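Local structure of lambda integrase (Enterobacteria phage lambda, 1AE9) at residues K63-L75 and L141-L154. The protein catalyses, through the catalytic domain described here, site-specific recombination that integrates phage DNA into the host genome and, with excisionase, excises the prophage. Sequence-based numbering, arbitrary orientation.
Sequences KIAIPTALHIDAL and LYEKQISDKFAQHL
Strand 63-67 and helix 148-154 run at 121° to each other, their axes 10.7 Å apart at the closest approach, with Ile66 level with Leu154; farther along, Ile72 lies opposite Tyr142 in the last turn of helix 133-145. Gln145 reaches out with CG anti to its backbone N (chi1 -180°) and the chain extended, and its amide grips the other backbone twice: NE2 donates to His71 O (2.9 Å), coming from above that carbonyl plane, and OE1 accepts from Asp73 N (2.8 Å). Water 1 donates to the same OE1 and accepts from Ala74 N. The Asp73 carboxylate stacks on this amide, their planes 18° apart. Ile72 CD1 sits over the centre of the Tyr142 ring, a CH-pi contact of 3.5 Å to the centroid, while Phe150 CE2 lies off-centre over the opposite face; the Tyr142 hydroxyl is hydrogen-bonded to Val32 O. In this tyrosine recombinase catalytic domain, the chain leaving the mixed sheet thus passes across two consecutive helices, with Ser147 as N-cap of the second. Leu70, closing the type I turn from Pro67, places CD2 3.5 Å from Phe150 CZ. Ile72 CG2 meets Leu141 CD1, whose sister methyl CD2 packs on Ala74 CB. Leu154 CD1 lies 3.9 Å from Ile66 CG2; the Leu154 side chain is about 7 Å from that of Arg135, a predicted active-site residue.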
loop_
_atom_site.group_PDB
_atom_site.type_symbol
_atom_site.label_atom_id
_atom_site.label_comp_id
_atom_site.label_asym_id
_atom_site.label_seq_id
_atom_site.Cartn_x
_atom_site.Cartn_y
_atom_site.Cartn_z
ATOM N N LYS A 63 18.873 -16.131 -3.903
ATOM C CA LYS A 63 19.966 -15.183 -4.126
ATOM C C LYS A 63 20.659 -15.412 -5.472
ATOM O O LYS A 63 21.309 -16.441 -5.671
ATOM C CB LYS A 63 20.986 -15.290 -2.987
ATOM C CG LYS A 63 20.519 -14.666 -1.689
ATOM C CD LYS A 63 21.502 -14.892 -0.555
ATOM C CE LYS A 63 21.493 -16.340 -0.117
ATOM N NZ LYS A 63 20.118 -16.792 0.239
ATOM N N ILE A 64 20.562 -14.435 -6.372
ATOM C CA ILE A 64 21.168 -14.554 -7.697
ATOM C C ILE A 64 22.048 -13.368 -8.054
ATOM O O ILE A 64 21.842 -12.257 -7.564
ATOM C CB ILE A 64 20.087 -14.711 -8.801
ATOM C CG1 ILE A 64 19.148 -13.502 -8.808
ATOM C CG2 ILE A 64 19.273 -15.973 -8.576
ATOM C CD1 ILE A 64 18.078 -13.579 -9.874
ATOM N N ALA A 65 23.051 -13.614 -8.889
ATOM C CA ALA A 65 23.955 -12.563 -9.344
ATOM C C ALA A 65 23.670 -12.408 -10.838
ATOM O O ALA A 65 23.951 -13.318 -11.626
ATOM C CB ALA A 65 25.411 -12.970 -9.104
ATOM N N ILE A 66 23.070 -11.279 -11.213
ATOM C CA ILE A 66 22.696 -11.019 -12.603
ATOM C C ILE A 66 23.762 -10.237 -13.367
ATOM O O ILE A 66 24.138 -9.135 -12.966
ATOM C CB ILE A 66 21.342 -10.242 -12.691
ATOM C CG1 ILE A 66 20.277 -10.907 -11.807
ATOM C CG2 ILE A 66 20.844 -10.219 -14.135
ATOM C CD1 ILE A 66 18.955 -10.145 -11.742
ATOM N N PRO A 67 24.273 -10.803 -14.474
ATOM C CA PRO A 67 25.296 -10.088 -15.240
ATOM C C PRO A 67 24.671 -8.876 -15.916
ATOM O O PRO A 67 23.634 -8.999 -16.578
ATOM C CB PRO A 67 25.771 -11.144 -16.244
ATOM C CG PRO A 67 24.549 -11.987 -16.466
ATOM C CD PRO A 67 23.974 -12.118 -15.073
ATOM N N THR A 68 25.284 -7.707 -15.737
ATOM C CA THR A 68 24.762 -6.475 -16.317
ATOM C C THR A 68 24.948 -6.368 -17.831
ATOM O O THR A 68 24.536 -5.388 -18.451
ATOM C CB THR A 68 25.365 -5.242 -15.644
ATOM O OG1 THR A 68 26.792 -5.298 -15.741
ATOM C CG2 THR A 68 24.954 -5.181 -14.178
ATOM N N ALA A 69 25.561 -7.381 -18.425
ATOM C CA ALA A 69 25.780 -7.402 -19.861
ATOM C C ALA A 69 24.550 -7.911 -20.616
ATOM O O ALA A 69 24.525 -7.895 -21.849
ATOM C CB ALA A 69 26.983 -8.266 -20.182
ATOM N N LEU A 70 23.537 -8.368 -19.883
ATOM C CA LEU A 70 22.317 -8.890 -20.496
ATOM C C LEU A 70 21.639 -7.901 -21.437
ATOM O O LEU A 70 21.745 -6.680 -21.264
ATOM C CB LEU A 70 21.322 -9.353 -19.429
ATOM C CG LEU A 70 21.549 -10.729 -18.803
ATOM C CD1 LEU A 70 20.469 -10.999 -17.762
ATOM C CD2 LEU A 70 21.521 -11.809 -19.884
ATOM N N HIS A 71 20.959 -8.444 -22.444
ATOM C CA HIS A 71 20.239 -7.658 -23.446
ATOM C C HIS A 71 18.960 -8.413 -23.754
ATOM O O HIS A 71 18.935 -9.646 -23.691
ATOM C CB HIS A 71 21.009 -7.597 -24.783
ATOM C CG HIS A 71 22.130 -6.600 -24.832
ATOM N ND1 HIS A 71 23.395 -6.868 -24.346
ATOM C CD2 HIS A 71 22.199 -5.367 -25.392
ATOM C CE1 HIS A 71 24.194 -5.847 -24.607
ATOM N NE2 HIS A 71 23.493 -4.923 -25.241
ATOM N N ILE A 72 17.903 -7.678 -24.074
ATOM C CA ILE A 72 16.639 -8.275 -24.500
ATOM C C ILE A 72 16.580 -7.828 -25.958
ATOM O O ILE A 72 16.197 -6.696 -26.269
ATOM C CB ILE A 72 15.414 -7.747 -23.717
ATOM C CG1 ILE A 72 15.264 -8.533 -22.416
ATOM C CG2 ILE A 72 14.132 -7.897 -24.556
ATOM C CD1 ILE A 72 14.704 -9.941 -22.605
ATOM N N ASP A 73 17.036 -8.708 -26.837
ATOM C CA ASP A 73 17.087 -8.430 -28.264
ATOM C C ASP A 73 15.776 -8.020 -28.917
ATOM O O ASP A 73 15.735 -7.015 -29.627
ATOM C CB ASP A 73 17.700 -9.617 -28.996
ATOM C CG ASP A 73 19.124 -9.894 -28.558
ATOM O OD1 ASP A 73 19.837 -8.941 -28.164
ATOM O OD2 ASP A 73 19.526 -11.073 -28.600
ATOM N N ALA A 74 14.700 -8.742 -28.624
ATOM C CA ALA A 74 13.393 -8.459 -29.215
ATOM C C ALA A 74 12.888 -7.022 -29.067
ATOM O O ALA A 74 12.139 -6.529 -29.917
ATOM C CB ALA A 74 12.354 -9.440 -28.680
ATOM N N LEU A 75 13.312 -6.345 -28.005
ATOM C CA LEU A 75 12.875 -4.979 -27.747
ATOM C C LEU A 75 14.009 -3.965 -27.746
ATOM O O LEU A 75 13.778 -2.771 -27.556
ATOM C CB LEU A 75 12.118 -4.918 -26.418
ATOM C CG LEU A 75 10.791 -5.678 -26.393
ATOM C CD1 LEU A 75 10.278 -5.779 -24.970
ATOM C CD2 LEU A 75 9.782 -4.974 -27.286
ATOM N N LEU A 141 10.522 -14.105 -23.627
ATOM C CA LEU A 141 11.521 -13.535 -24.514
ATOM C C LEU A 141 12.886 -14.193 -24.311
ATOM O O LEU A 141 13.595 -14.462 -25.284
ATOM C CB LEU A 141 11.636 -12.021 -24.313
ATOM C CG LEU A 141 10.414 -11.167 -24.683
ATOM C CD1 LEU A 141 10.742 -9.686 -24.486
ATOM C CD2 LEU A 141 10.012 -11.422 -26.135
ATOM N N TYR A 142 13.263 -14.431 -23.052
ATOM C CA TYR A 142 14.544 -15.067 -22.720
ATOM C C TYR A 142 14.575 -16.545 -23.093
ATOM O O TYR A 142 15.628 -17.077 -23.442
ATOM C CB TYR A 142 14.888 -14.884 -21.235
ATOM C CG TYR A 142 15.664 -13.612 -20.956
ATOM C CD1 TYR A 142 16.737 -13.245 -21.766
ATOM C CD2 TYR A 142 15.324 -12.773 -19.892
ATOM C CE1 TYR A 142 17.455 -12.078 -21.528
ATOM C CE2 TYR A 142 16.035 -11.603 -19.649
ATOM C CZ TYR A 142 17.100 -11.265 -20.470
ATOM O OH TYR A 142 17.835 -10.131 -20.235
ATOM N N GLU A 143 13.421 -17.196 -23.014
ATOM C CA GLU A 143 13.290 -18.602 -23.370
ATOM C C GLU A 143 13.619 -18.782 -24.855
ATOM O O GLU A 143 14.215 -19.781 -25.252
ATOM C CB GLU A 143 11.867 -19.080 -23.087
ATOM N N LYS A 144 13.221 -17.811 -25.669
ATOM C CA LYS A 144 13.474 -17.856 -27.102
ATOM C C LYS A 144 14.904 -17.436 -27.423
ATOM O O LYS A 144 15.628 -18.145 -28.118
ATOM C CB LYS A 144 12.471 -16.965 -27.847
ATOM N N GLN A 145 15.315 -16.295 -26.883
ATOM C CA GLN A 145 16.650 -15.745 -27.111
ATOM C C GLN A 145 17.808 -16.596 -26.589
ATOM O O GLN A 145 18.860 -16.682 -27.228
ATOM C CB GLN A 145 16.740 -14.338 -26.506
ATOM C CG GLN A 145 18.083 -13.652 -26.689
ATOM C CD GLN A 145 18.128 -12.289 -26.048
ATOM O OE1 GLN A 145 17.232 -11.469 -26.241
ATOM N NE2 GLN A 145 19.176 -12.029 -25.291
ATOM N N ILE A 146 17.640 -17.174 -25.404
ATOM C CA ILE A 146 18.689 -17.982 -24.796
ATOM C C ILE A 146 18.213 -19.417 -24.567
ATOM O O ILE A 146 18.563 -20.312 -25.336
ATOM C CB ILE A 146 19.193 -17.335 -23.476
ATOM C CG1 ILE A 146 19.569 -15.869 -23.736
ATOM C CG2 ILE A 146 20.404 -18.089 -22.934
ATOM C CD1 ILE A 146 20.064 -15.109 -22.525
ATOM N N SER A 147 17.403 -19.638 -23.536
ATOM C CA SER A 147 16.894 -20.976 -23.244
ATOM C C SER A 147 15.886 -20.985 -22.096
ATOM O O SER A 147 15.859 -20.066 -21.272
ATOM C CB SER A 147 18.051 -21.936 -22.923
ATOM O OG SER A 147 18.890 -21.437 -21.892
ATOM N N ASP A 148 15.063 -22.029 -22.047
ATOM C CA ASP A 148 14.072 -22.180 -20.989
ATOM C C ASP A 148 14.787 -22.304 -19.641
ATOM O O ASP A 148 14.264 -21.872 -18.610
ATOM C CB ASP A 148 13.203 -23.409 -21.245
ATOM N N LYS A 149 15.995 -22.870 -19.668
ATOM C CA LYS A 149 16.806 -23.059 -18.465
ATOM C C LYS A 149 17.283 -21.715 -17.928
ATOM O O LYS A 149 17.261 -21.475 -16.715
ATOM C CB LYS A 149 18.006 -23.964 -18.765
ATOM N N PHE A 150 17.722 -20.847 -18.837
ATOM C CA PHE A 150 18.199 -19.517 -18.468
ATOM C C PHE A 150 17.072 -18.714 -17.814
ATOM O O PHE A 150 17.258 -18.140 -16.743
ATOM C CB PHE A 150 18.733 -18.767 -19.695
ATOM C CG PHE A 150 19.152 -17.352 -19.402
ATOM C CD1 PHE A 150 20.451 -17.070 -18.987
ATOM C CD2 PHE A 150 18.237 -16.306 -19.498
ATOM C CE1 PHE A 150 20.830 -15.764 -18.668
ATOM C CE2 PHE A 150 18.603 -15.008 -19.182
ATOM C CZ PHE A 150 19.903 -14.732 -18.766
ATOM N N ALA A 151 15.911 -18.687 -18.462
ATOM C CA ALA A 151 14.752 -17.960 -17.952
ATOM C C ALA A 151 14.365 -18.412 -16.545
ATOM O O ALA A 151 14.205 -17.581 -15.650
ATOM C CB ALA A 151 13.569 -18.107 -18.905
ATOM N N GLN A 152 14.225 -19.723 -16.345
ATOM C CA GLN A 152 13.865 -20.252 -15.030
ATOM C C GLN A 152 14.915 -19.866 -13.997
ATOM O O GLN A 152 14.598 -19.573 -12.849
ATOM C CB GLN A 152 13.688 -21.773 -15.074
ATOM C CG GLN A 152 12.481 -22.237 -15.883
ATOM C CD GLN A 152 11.192 -21.529 -15.492
ATOM O OE1 GLN A 152 10.580 -21.834 -14.462
ATOM N NE2 GLN A 152 10.777 -20.570 -16.311
ATOM N N HIS A 153 16.165 -19.821 -14.433
ATOM C CA HIS A 153 17.268 -19.444 -13.562
ATOM C C HIS A 153 17.149 -17.982 -13.141
ATOM O O HIS A 153 17.231 -17.654 -11.955
ATOM C CB HIS A 153 18.593 -19.644 -14.290
ATOM C CG HIS A 153 19.499 -20.621 -13.619
ATOM N ND1 HIS A 153 19.254 -21.979 -13.612
ATOM C CD2 HIS A 153 20.630 -20.436 -12.901
ATOM C CE1 HIS A 153 20.193 -22.589 -12.913
ATOM N NE2 HIS A 153 21.041 -21.676 -12.470
ATOM N N LEU A 154 16.948 -17.114 -14.126
ATOM C CA LEU A 154 16.821 -15.683 -13.897
ATOM C C LEU A 154 15.613 -15.355 -13.014
ATOM O O LEU A 154 15.716 -14.564 -12.072
ATOM C CB LEU A 154 16.721 -14.955 -15.239
ATOM C CG LEU A 154 16.820 -13.428 -15.225
ATOM C CD1 LEU A 154 18.187 -12.994 -14.700
ATOM C CD2 LEU A 154 16.580 -12.881 -16.630
HETATM O O HOH W 1 14.678 -10.905 -26.828
#